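Local coordinates for kcn28 (Kitasatospora, PDB 6J31), which is of unknown function but adopts the two-domain GT-B fold, with a C-terminal domain like that of erythromycin biosynthesis protein CIII, at residues 55-60 with 86-91; 80-85 with 158-163; 136-141 with 172-177. One frame throughout, in Å; residues are numbered along the deposited sequence.

Contact 1. Residues 55-60 with 86-91; sequences VPYTSA and VGMLPQ
Tyr57 holds its CG between the backbone N and the carbonyl carbon (chi1 79°), which turns the ring toward helix 86-91, where Met88 runs out extended and then bends at its last torsion (chi3 -59°) to bring the methyl round to the phenol end. Met88 CG lies over one face of the ring, in a CH-pi contact 4.1 Å from the centroid of the Tyr57 ring. The sulfur SD stands obliquely to the same ring in a Met-aromatic contact, and Met88 CE comes within 3.3 Å of Tyr57 OH, a hydroxyl already hydrogen-bonded to Ser11 O. At the ring edge sits the Gln91 amide, and this group carries the polar half of the contact. Gln91 OE1 accepts an almost straight bond (169°) from Thr58 N at 2.7 Å, while Gln91 NE2 gives one proton to Thr58 O at 3.1 Å, in the carbonyl plane and on a lone pair. The other NE2 proton goes to Gly87 O at 3.0 Å, one turn back in the same helix. The segments join the loop that follows edge strand 53-56 to helix 74-96 in the N-terminal Rossmann-like domain. Chemically, the amide imitates a backbone partner for Thr58: each end answers an atom of opposite polarity, so three bonds together define which end is oxygen and hold the group against flipping.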
loop_
_atom_site.group_PDB
_atom_site.type_symbol
_atom_site.label_atom_id
_atom_site.label_comp_id
_atom_site.label_asym_id
_atom_site.label_seq_id
_atom_site.Cartn_x
_atom_site.Cartn_y
_atom_site.Cartn_z
ATOM N N VAL A 55 1.376 -8.385 19.888
ATOM C CA VAL A 55 1.578 -7.471 21.006
ATOM C C VAL A 55 0.540 -6.367 20.858
ATOM O O VAL A 55 0.735 -5.444 20.059
ATOM C CB VAL A 55 3.016 -6.925 21.026
ATOM C CG1 VAL A 55 3.202 -5.900 22.136
ATOM C CG2 VAL A 55 4.008 -8.065 21.166
ATOM N N PRO A 56 -0.582 -6.428 21.570
ATOM C CA PRO A 56 -1.661 -5.465 21.321
ATOM C C PRO A 56 -1.357 -4.092 21.896
ATOM O O PRO A 56 -0.771 -3.956 22.970
ATOM C CB PRO A 56 -2.866 -6.100 22.023
ATOM C CG PRO A 56 -2.252 -6.865 23.162
ATOM C CD PRO A 56 -0.944 -7.407 22.616
ATOM N N TYR A 57 -1.730 -3.068 21.134
ATOM C CA TYR A 57 -1.747 -1.695 21.609
ATOM C C TYR A 57 -2.959 -1.017 20.994
ATOM O O TYR A 57 -3.451 -1.425 19.940
ATOM C CB TYR A 57 -0.447 -0.938 21.267
ATOM C CG TYR A 57 -0.350 -0.440 19.839
ATOM C CD1 TYR A 57 -0.930 0.766 19.458
ATOM C CD2 TYR A 57 0.324 -1.176 18.869
ATOM C CE1 TYR A 57 -0.849 1.222 18.155
ATOM C CE2 TYR A 57 0.411 -0.721 17.560
ATOM C CZ TYR A 57 -0.179 0.478 17.211
ATOM O OH TYR A 57 -0.105 0.948 15.918
ATOM N N THR A 58 -3.431 0.036 21.654
ATOM C CA THR A 58 -4.626 0.746 21.218
ATOM C C THR A 58 -4.234 1.843 20.238
ATOM O O THR A 58 -3.495 2.769 20.588
ATOM C CB THR A 58 -5.381 1.329 22.410
ATOM O OG1 THR A 58 -5.803 0.264 23.269
ATOM C CG2 THR A 58 -6.602 2.118 21.944
ATOM N N SER A 59 -4.720 1.723 19.008
ATOM C CA SER A 59 -4.457 2.709 17.975
ATOM C C SER A 59 -5.431 3.870 18.094
ATOM O O SER A 59 -6.603 3.683 18.434
ATOM C CB SER A 59 -4.580 2.076 16.590
ATOM O OG SER A 59 -4.496 3.054 15.567
ATOM N N ALA A 60 -4.936 5.071 17.821
ATOM C CA ALA A 60 -5.782 6.250 17.725
ATOM C C ALA A 60 -6.223 6.525 16.294
ATOM O O ALA A 60 -6.984 7.471 16.071
ATOM C CB ALA A 60 -5.056 7.476 18.290
ATOM N N VAL A 86 1.739 9.934 19.751
ATOM C CA VAL A 86 1.857 10.202 21.182
ATOM C C VAL A 86 1.330 9.023 21.992
ATOM O O VAL A 86 1.899 8.661 23.028
ATOM C CB VAL A 86 1.131 11.517 21.530
ATOM C CG1 VAL A 86 0.984 11.682 23.030
ATOM C CG2 VAL A 86 1.879 12.701 20.940
ATOM N N GLY A 87 0.231 8.412 21.538
ATOM C CA GLY A 87 -0.329 7.267 22.245
ATOM C C GLY A 87 0.460 5.982 22.059
ATOM O O GLY A 87 0.475 5.119 22.944
ATOM N N MET A 88 1.055 5.796 20.878
ATOM C CA MET A 88 1.726 4.533 20.577
ATOM C C MET A 88 2.992 4.349 21.406
ATOM O O MET A 88 3.241 3.262 21.940
ATOM C CB MET A 88 2.052 4.458 19.085
ATOM C CG MET A 88 2.508 3.092 18.618
ATOM S SD MET A 88 3.113 3.100 16.919
ATOM C CE MET A 88 1.688 3.701 16.021
ATOM N N LEU A 89 3.806 5.396 21.519
ATOM C CA LEU A 89 5.130 5.242 22.120
ATOM C C LEU A 89 5.091 4.708 23.547
ATOM O O LEU A 89 5.820 3.742 23.835
ATOM C CB LEU A 89 5.880 6.573 22.025
ATOM C CG LEU A 89 7.252 6.626 22.686
ATOM C CD1 LEU A 89 8.170 5.561 22.109
ATOM C CD2 LEU A 89 7.837 8.011 22.469
ATOM N N PRO A 90 4.283 5.246 24.474
ATOM C CA PRO A 90 4.271 4.665 25.828
ATOM C C PRO A 90 3.778 3.229 25.852
ATOM O O PRO A 90 4.258 2.429 26.664
ATOM C CB PRO A 90 3.343 5.602 26.611
ATOM C CG PRO A 90 2.514 6.273 25.584
ATOM C CD PRO A 90 3.362 6.390 24.366
ATOM N N GLN A 91 2.823 2.880 24.991
ATOM C CA GLN A 91 2.368 1.495 24.939
ATOM C C GLN A 91 3.472 0.569 24.454
ATOM O O GLN A 91 3.685 -0.502 25.032
ATOM C CB GLN A 91 1.138 1.383 24.051
ATOM C CG GLN A 91 -0.031 2.181 24.564
ATOM C CD GLN A 91 -1.252 2.000 23.711
ATOM O OE1 GLN A 91 -1.859 0.935 23.711
ATOM N NE2 GLN A 91 -1.636 3.048 22.993
#

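Contact 2. Residues 80-85 with 158-163; sequences VFLDDA and YRRFDA
Leu82 and Phe161 bring their CA atoms within 6.9 Å where helices 80-85 and 158-163 run side by side, nearly parallel at 15° with 10.9 Å between the axes. This is helix-helix packing on the N-terminal domain of the GT-B fold. Leu82 points across to the other helix and divides its two methyls between Phe161 and Arg160. CD1 lies over one face of the Phe161 ring, a CH-pi contact 4.0 Å from the ring centroid, and CD2 reaches the Arg160 side chain, 3.4 Å from Arg160 NE and above a face of its guanidinium. Leu82 and Arg160 thus pass each other in opposite directions, the arginine bent at chi3 (76°) on its way across to Asp83 on helix 80-85. Asp83 waits at the guanidinium edge and forms a salt bridge with it. Phe161 and Phe81 also pack on a modified side chain of the bound peptide, and Phe81 belongs to the pocket of (2E,2'E)-3,3'-(1,2-phenylene)di(prop-2-enoic acid). The grip on the carboxylate is one-sided: Asp83 OD1 alone takes hydrogen bonds from both Arg160 NH1 at 2.9 Å and Arg160 NH2 at 2.8 Å, with carboxylate and guanidinium planes 74° apart.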
loop_
_atom_site.group_PDB
_atom_site.type_symbol
_atom_site.label_atom_id
_atom_site.label_comp_id
_atom_site.label_asym_id
_atom_site.label_seq_id
_atom_site.Cartn_x
_atom_site.Cartn_y
_atom_site.Cartn_z
ATOM N N VAL A 80 -4.608 13.869 14.068
ATOM C CA VAL A 80 -4.951 12.489 14.400
ATOM C C VAL A 80 -3.704 11.610 14.382
ATOM O O VAL A 80 -3.503 10.772 15.271
ATOM C CB VAL A 80 -6.035 11.964 13.443
ATOM C CG1 VAL A 80 -6.131 10.446 13.518
ATOM C CG2 VAL A 80 -7.371 12.604 13.772
ATOM N N PHE A 81 -2.847 11.789 13.374
ATOM C CA PHE A 81 -1.614 11.010 13.305
ATOM C C PHE A 81 -0.698 11.318 14.482
ATOM O O PHE A 81 -0.129 10.404 15.091
ATOM C CB PHE A 81 -0.905 11.277 11.977
ATOM C CG PHE A 81 -1.487 10.517 10.820
ATOM C CD1 PHE A 81 -1.499 9.133 10.821
ATOM C CD2 PHE A 81 -2.037 11.184 9.739
ATOM C CE1 PHE A 81 -2.040 8.428 9.761
ATOM C CE2 PHE A 81 -2.584 10.483 8.683
ATOM C CZ PHE A 81 -2.584 9.104 8.692
ATOM N N LEU A 82 -0.556 12.599 14.831
ATOM C CA LEU A 82 0.272 12.957 15.976
ATOM C C LEU A 82 -0.310 12.397 17.268
ATOM O O LEU A 82 0.434 11.979 18.163
ATOM C CB LEU A 82 0.422 14.477 16.055
ATOM C CG LEU A 82 1.388 15.033 17.108
ATOM C CD1 LEU A 82 2.760 14.399 16.982
ATOM C CD2 LEU A 82 1.500 16.536 16.963
ATOM N N ASP A 83 -1.642 12.366 17.377
ATOM C CA ASP A 83 -2.274 11.727 18.527
ATOM C C ASP A 83 -1.908 10.253 18.596
ATOM O O ASP A 83 -1.638 9.721 19.678
ATOM C CB ASP A 83 -3.792 11.886 18.467
ATOM C CG ASP A 83 -4.252 13.296 18.784
ATOM O OD1 ASP A 83 -3.430 14.125 19.241
ATOM O OD2 ASP A 83 -5.458 13.564 18.600
ATOM N N ASP A 84 -1.916 9.570 17.449
ATOM C CA ASP A 84 -1.551 8.159 17.433
ATOM C C ASP A 84 -0.088 7.962 17.812
ATOM O O ASP A 84 0.245 7.021 18.541
ATOM C CB ASP A 84 -1.839 7.554 16.059
ATOM C CG ASP A 84 -1.702 6.043 16.049
ATOM O OD1 ASP A 84 -2.386 5.372 16.855
ATOM O OD2 ASP A 84 -0.903 5.528 15.236
ATOM N N ALA A 85 0.802 8.833 17.327
ATOM C CA ALA A 85 2.213 8.719 17.687
ATOM C C ALA A 85 2.420 8.938 19.179
ATOM O O ALA A 85 3.187 8.210 19.820
ATOM C CB ALA A 85 3.050 9.711 16.877
ATOM N N TYR A 158 2.915 21.713 14.356
ATOM C CA TYR A 158 4.354 21.478 14.268
ATOM C C TYR A 158 5.054 21.749 15.594
ATOM O O TYR A 158 6.089 21.139 15.884
ATOM C CB TYR A 158 4.952 22.328 13.149
ATOM C CG TYR A 158 4.704 21.739 11.782
ATOM C CD1 TYR A 158 5.483 20.694 11.307
ATOM C CD2 TYR A 158 3.675 22.209 10.976
ATOM C CE1 TYR A 158 5.256 20.142 10.065
ATOM C CE2 TYR A 158 3.440 21.664 9.729
ATOM C CZ TYR A 158 4.237 20.630 9.280
ATOM O OH TYR A 158 4.021 20.073 8.041
ATOM N N ARG A 159 4.524 22.665 16.402
ATOM C CA ARG A 159 5.092 22.882 17.727
ATOM C C ARG A 159 4.854 21.678 18.633
ATOM O O ARG A 159 5.743 21.287 19.397
ATOM C CB ARG A 159 4.512 24.149 18.341
ATOM C CG ARG A 159 5.153 25.410 17.828
ATOM C CD ARG A 159 4.522 26.630 18.456
ATOM N NE ARG A 159 5.218 27.843 18.058
ATOM C CZ ARG A 159 6.366 28.241 18.597
ATOM N NH1 ARG A 159 6.937 27.517 19.553
ATOM N NH2 ARG A 159 6.953 29.354 18.178
ATOM N N ARG A 160 3.655 21.095 18.580
ATOM C CA ARG A 160 3.375 19.919 19.393
ATOM C C ARG A 160 4.232 18.742 18.951
ATOM O O ARG A 160 4.698 17.953 19.782
ATOM C CB ARG A 160 1.890 19.570 19.313
ATOM C CG ARG A 160 1.460 18.453 20.237
ATOM C CD ARG A 160 -0.047 18.414 20.380
ATOM N NE ARG A 160 -0.702 17.846 19.207
ATOM C CZ ARG A 160 -1.378 16.702 19.212
ATOM N NH1 ARG A 160 -1.461 15.984 20.323
ATOM N NH2 ARG A 160 -1.954 16.264 18.098
ATOM N N PHE A 161 4.441 18.607 17.641
ATOM C CA PHE A 161 5.285 17.540 17.119
ATOM C C PHE A 161 6.713 17.677 17.641
ATOM O O PHE A 161 7.305 16.706 18.128
ATOM C CB PHE A 161 5.230 17.572 15.588
ATOM C CG PHE A 161 5.473 16.241 14.933
ATOM C CD1 PHE A 161 6.378 15.338 15.461
ATOM C CD2 PHE A 161 4.763 15.886 13.795
ATOM C CE1 PHE A 161 6.590 14.114 14.859
ATOM C CE2 PHE A 161 4.968 14.660 13.186
ATOM C CZ PHE A 161 5.882 13.772 13.719
ATOM N N ASP A 162 7.276 18.889 17.569
ATOM C CA ASP A 162 8.631 19.102 18.070
ATOM C C ASP A 162 8.709 18.857 19.569
ATOM O O ASP A 162 9.712 18.336 20.068
ATOM C CB ASP A 162 9.117 20.514 17.743
ATOM C CG ASP A 162 9.383 20.705 16.269
ATOM O OD1 ASP A 162 9.477 19.688 15.551
ATOM O OD2 ASP A 162 9.530 21.865 15.834
ATOM N N ALA A 163 7.669 19.246 20.305
ATOM C CA ALA A 163 7.655 19.006 21.742
ATOM C C ALA A 163 7.620 17.516 22.055
ATOM O O ALA A 163 8.254 17.063 23.017
ATOM C CB ALA A 163 6.464 19.709 22.374
#

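Contact 3. Residues 136-141 with 172-177; sequences KYRERM and GIDAGD
The Arg138 guanidinium has Gly176 O over one face, 3.7 Å above its plane and displaced toward the rim, while two carboxylates come to its edge: Asp177 through OD1 and Asp174 through OD2. The Asp177 carboxylate stands almost upright against it, the two planes 81° apart, yet OD1 itself lies in the guanidinium plane. Arg138 grips that oxygen end-on with two nitrogens. NH1 meets Asp177 OD1 at 2.7 Å, nearly in line with the C-O bond, and NH2 meets the same OD1 at 3.0 Å from the anti side, somewhat out of the carboxylate plane. NH2 is shared further: it pairs with Asp174 OD2 at 3.4 Å, a longer salt bridge that completes a three-residue network. The arginine leaves the short, weakly bonded helix around 137-140, and a turn about CG-CD (chi3 79°) presents its NH1/NH2 end to Asp177 OD1, with NH2 also facing Asp174 OD2. Packing is tight there, with Arg138 NH2 only 3.2 Å from Gly176 C, and the lack of a side chain on Gly176 leaves room for that approach. Asp174 OD2 has a second task as a capping acceptor for the turn leading into helix 177-180, taking weak bonds from Gly176 N at 2.9 Å and from Asp177 N at 3.3 Å. Around this site the bound peptide packs against Arg138, Met141 and Ala175, and Tyr137 OH is hydrogen-bonded to the peptide backbone. Arg138 thus ties its helix to the loop after helix 152-167 and to the start of helix 177-180. One guanidinium serves two carboxylates; its charge, with the N-H groups at the helix start, would probably offset the repulsion between the two acids and favour their ionised forms.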
loop_
_atom_site.group_PDB
_atom_site.type_symbol
_atom_site.label_atom_id
_atom_site.label_comp_id
_atom_site.label_asym_id
_atom_site.label_seq_id
_atom_site.Cartn_x
_atom_site.Cartn_y
_atom_site.Cartn_z
ATOM N N LYS A 136 14.437 15.189 -1.950
ATOM C CA LYS A 136 14.396 16.108 -3.078
ATOM C C LYS A 136 12.927 16.274 -3.425
ATOM O O LYS A 136 12.508 17.309 -3.949
ATOM C CB LYS A 136 15.243 15.582 -4.235
ATOM C CG LYS A 136 16.615 16.255 -4.309
ATOM C CD LYS A 136 17.569 15.522 -5.238
ATOM C CE LYS A 136 18.394 14.499 -4.456
ATOM N NZ LYS A 136 19.567 13.982 -5.222
ATOM N N TYR A 137 12.148 15.227 -3.144
ATOM C CA TYR A 137 10.694 15.344 -3.162
ATOM C C TYR A 137 10.226 16.337 -2.106
ATOM O O TYR A 137 9.265 17.086 -2.320
ATOM C CB TYR A 137 10.058 13.972 -2.921
ATOM C CG TYR A 137 8.540 13.961 -2.825
ATOM C CD1 TYR A 137 7.896 14.277 -1.631
ATOM C CD2 TYR A 137 7.754 13.599 -3.912
ATOM C CE1 TYR A 137 6.520 14.266 -1.530
ATOM C CE2 TYR A 137 6.369 13.578 -3.817
ATOM C CZ TYR A 137 5.759 13.910 -2.622
ATOM O OH TYR A 137 4.386 13.893 -2.520
ATOM N N ARG A 138 10.877 16.329 -0.942
ATOM C CA ARG A 138 10.452 17.186 0.157
ATOM C C ARG A 138 10.645 18.668 -0.163
ATOM O O ARG A 138 9.815 19.498 0.228
ATOM C CB ARG A 138 11.194 16.783 1.433
ATOM C CG ARG A 138 10.629 15.509 2.069
ATOM C CD ARG A 138 11.573 14.871 3.083
ATOM N NE ARG A 138 11.529 15.570 4.366
ATOM C CZ ARG A 138 12.476 15.502 5.298
ATOM N NH1 ARG A 138 13.528 14.715 5.128
ATOM N NH2 ARG A 138 12.344 16.185 6.426
ATOM N N GLU A 139 11.721 19.029 -0.875
ATOM C CA GLU A 139 11.922 20.437 -1.225
ATOM C C GLU A 139 10.813 20.962 -2.131
ATOM O O GLU A 139 10.436 22.135 -2.035
ATOM C CB GLU A 139 13.292 20.675 -1.862
ATOM C CG GLU A 139 14.436 20.727 -0.858
ATOM C CD GLU A 139 15.784 20.958 -1.516
ATOM O OE1 GLU A 139 15.818 21.639 -2.564
ATOM O OE2 GLU A 139 16.808 20.480 -0.981
ATOM N N ARG A 140 10.291 20.125 -3.033
ATOM C CA ARG A 140 9.193 20.585 -3.882
ATOM C C ARG A 140 7.959 20.904 -3.049
ATOM O O ARG A 140 7.175 21.790 -3.411
ATOM C CB ARG A 140 8.848 19.542 -4.948
ATOM C CG ARG A 140 9.863 18.424 -5.127
ATOM C CD ARG A 140 10.761 18.645 -6.337
ATOM N NE ARG A 140 12.093 19.111 -5.958
ATOM C CZ ARG A 140 13.097 19.287 -6.811
ATOM N NH1 ARG A 140 12.928 19.034 -8.104
ATOM N NH2 ARG A 140 14.274 19.715 -6.372
ATOM N N MET A 141 7.784 20.207 -1.926
ATOM C CA MET A 141 6.665 20.400 -1.012
ATOM C C MET A 141 6.918 21.474 0.027
ATOM O O MET A 141 6.021 21.763 0.826
ATOM C CB MET A 141 6.342 19.095 -0.291
ATOM C CG MET A 141 5.836 18.108 -1.256
ATOM S SD MET A 141 4.165 18.549 -1.725
ATOM C CE MET A 141 4.193 17.891 -3.369
ATOM N N GLY A 172 17.369 15.964 18.828
ATOM C CA GLY A 172 18.319 16.197 17.755
ATOM C C GLY A 172 17.817 15.883 16.357
ATOM O O GLY A 172 18.544 16.151 15.395
ATOM N N ILE A 173 16.626 15.312 16.213
ATOM C CA ILE A 173 16.126 14.882 14.912
ATOM C C ILE A 173 14.914 15.724 14.525
ATOM O O ILE A 173 14.074 16.058 15.368
ATOM C CB ILE A 173 15.796 13.375 14.898
ATOM C CG1 ILE A 173 15.519 12.902 13.467
ATOM C CG2 ILE A 173 14.625 13.059 15.801
ATOM C CD1 ILE A 173 15.597 11.408 13.298
ATOM N N ASP A 174 14.849 16.089 13.244
ATOM C CA ASP A 174 13.737 16.860 12.709
ATOM C C ASP A 174 12.511 15.970 12.534
ATOM O O ASP A 174 12.621 14.775 12.249
ATOM C CB ASP A 174 14.140 17.487 11.368
ATOM C CG ASP A 174 12.959 18.061 10.596
ATOM O OD1 ASP A 174 12.338 19.036 11.071
ATOM O OD2 ASP A 174 12.658 17.537 9.501
ATOM N N ALA A 175 11.330 16.572 12.700
ATOM C CA ALA A 175 10.093 15.803 12.616
ATOM C C ALA A 175 9.902 15.186 11.240
ATOM O O ALA A 175 9.228 14.160 11.116
ATOM C CB ALA A 175 8.893 16.680 12.967
ATOM N N GLY A 176 10.440 15.818 10.195
ATOM C CA GLY A 176 10.369 15.229 8.867
ATOM C C GLY A 176 11.343 14.081 8.676
ATOM O O GLY A 176 11.001 13.060 8.073
ATOM N N ASP A 177 12.579 14.248 9.150
ATOM C CA ASP A 177 13.598 13.216 8.977
ATOM C C ASP A 177 13.204 11.935 9.703
ATOM O O ASP A 177 13.202 10.848 9.116
ATOM C CB ASP A 177 14.947 13.738 9.460
ATOM C CG ASP A 177 15.566 14.714 8.487
ATOM O OD1 ASP A 177 14.933 15.001 7.444
ATOM O OD2 ASP A 177 16.682 15.197 8.765
#

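From the N terminus, contact 1 closes the first loop, joining the loop after strand 53-56 to helix 74-96 across a stretch that includes the unmodelled residues 63-71. Contact 2 starts on the same helix, at 80-85, before contact 1 has closed, so the two cross; they touch where Ala60 N meets Asp84 OD1. The chain then passes strands 103-107 and 124-128 to 136-141, where contact 3 opens before contact 2 closes at 158-163; contact 3 closes at 172-177, after helix 152-167. Contacts 2 and 3 also cross, and Phe161 packs on Ala175. Contacts 1 and 3 follow in series. Together they link the edge-strand loop, helices 74-96 and 152-167, the short helix 137-140 and the 172-177 loop.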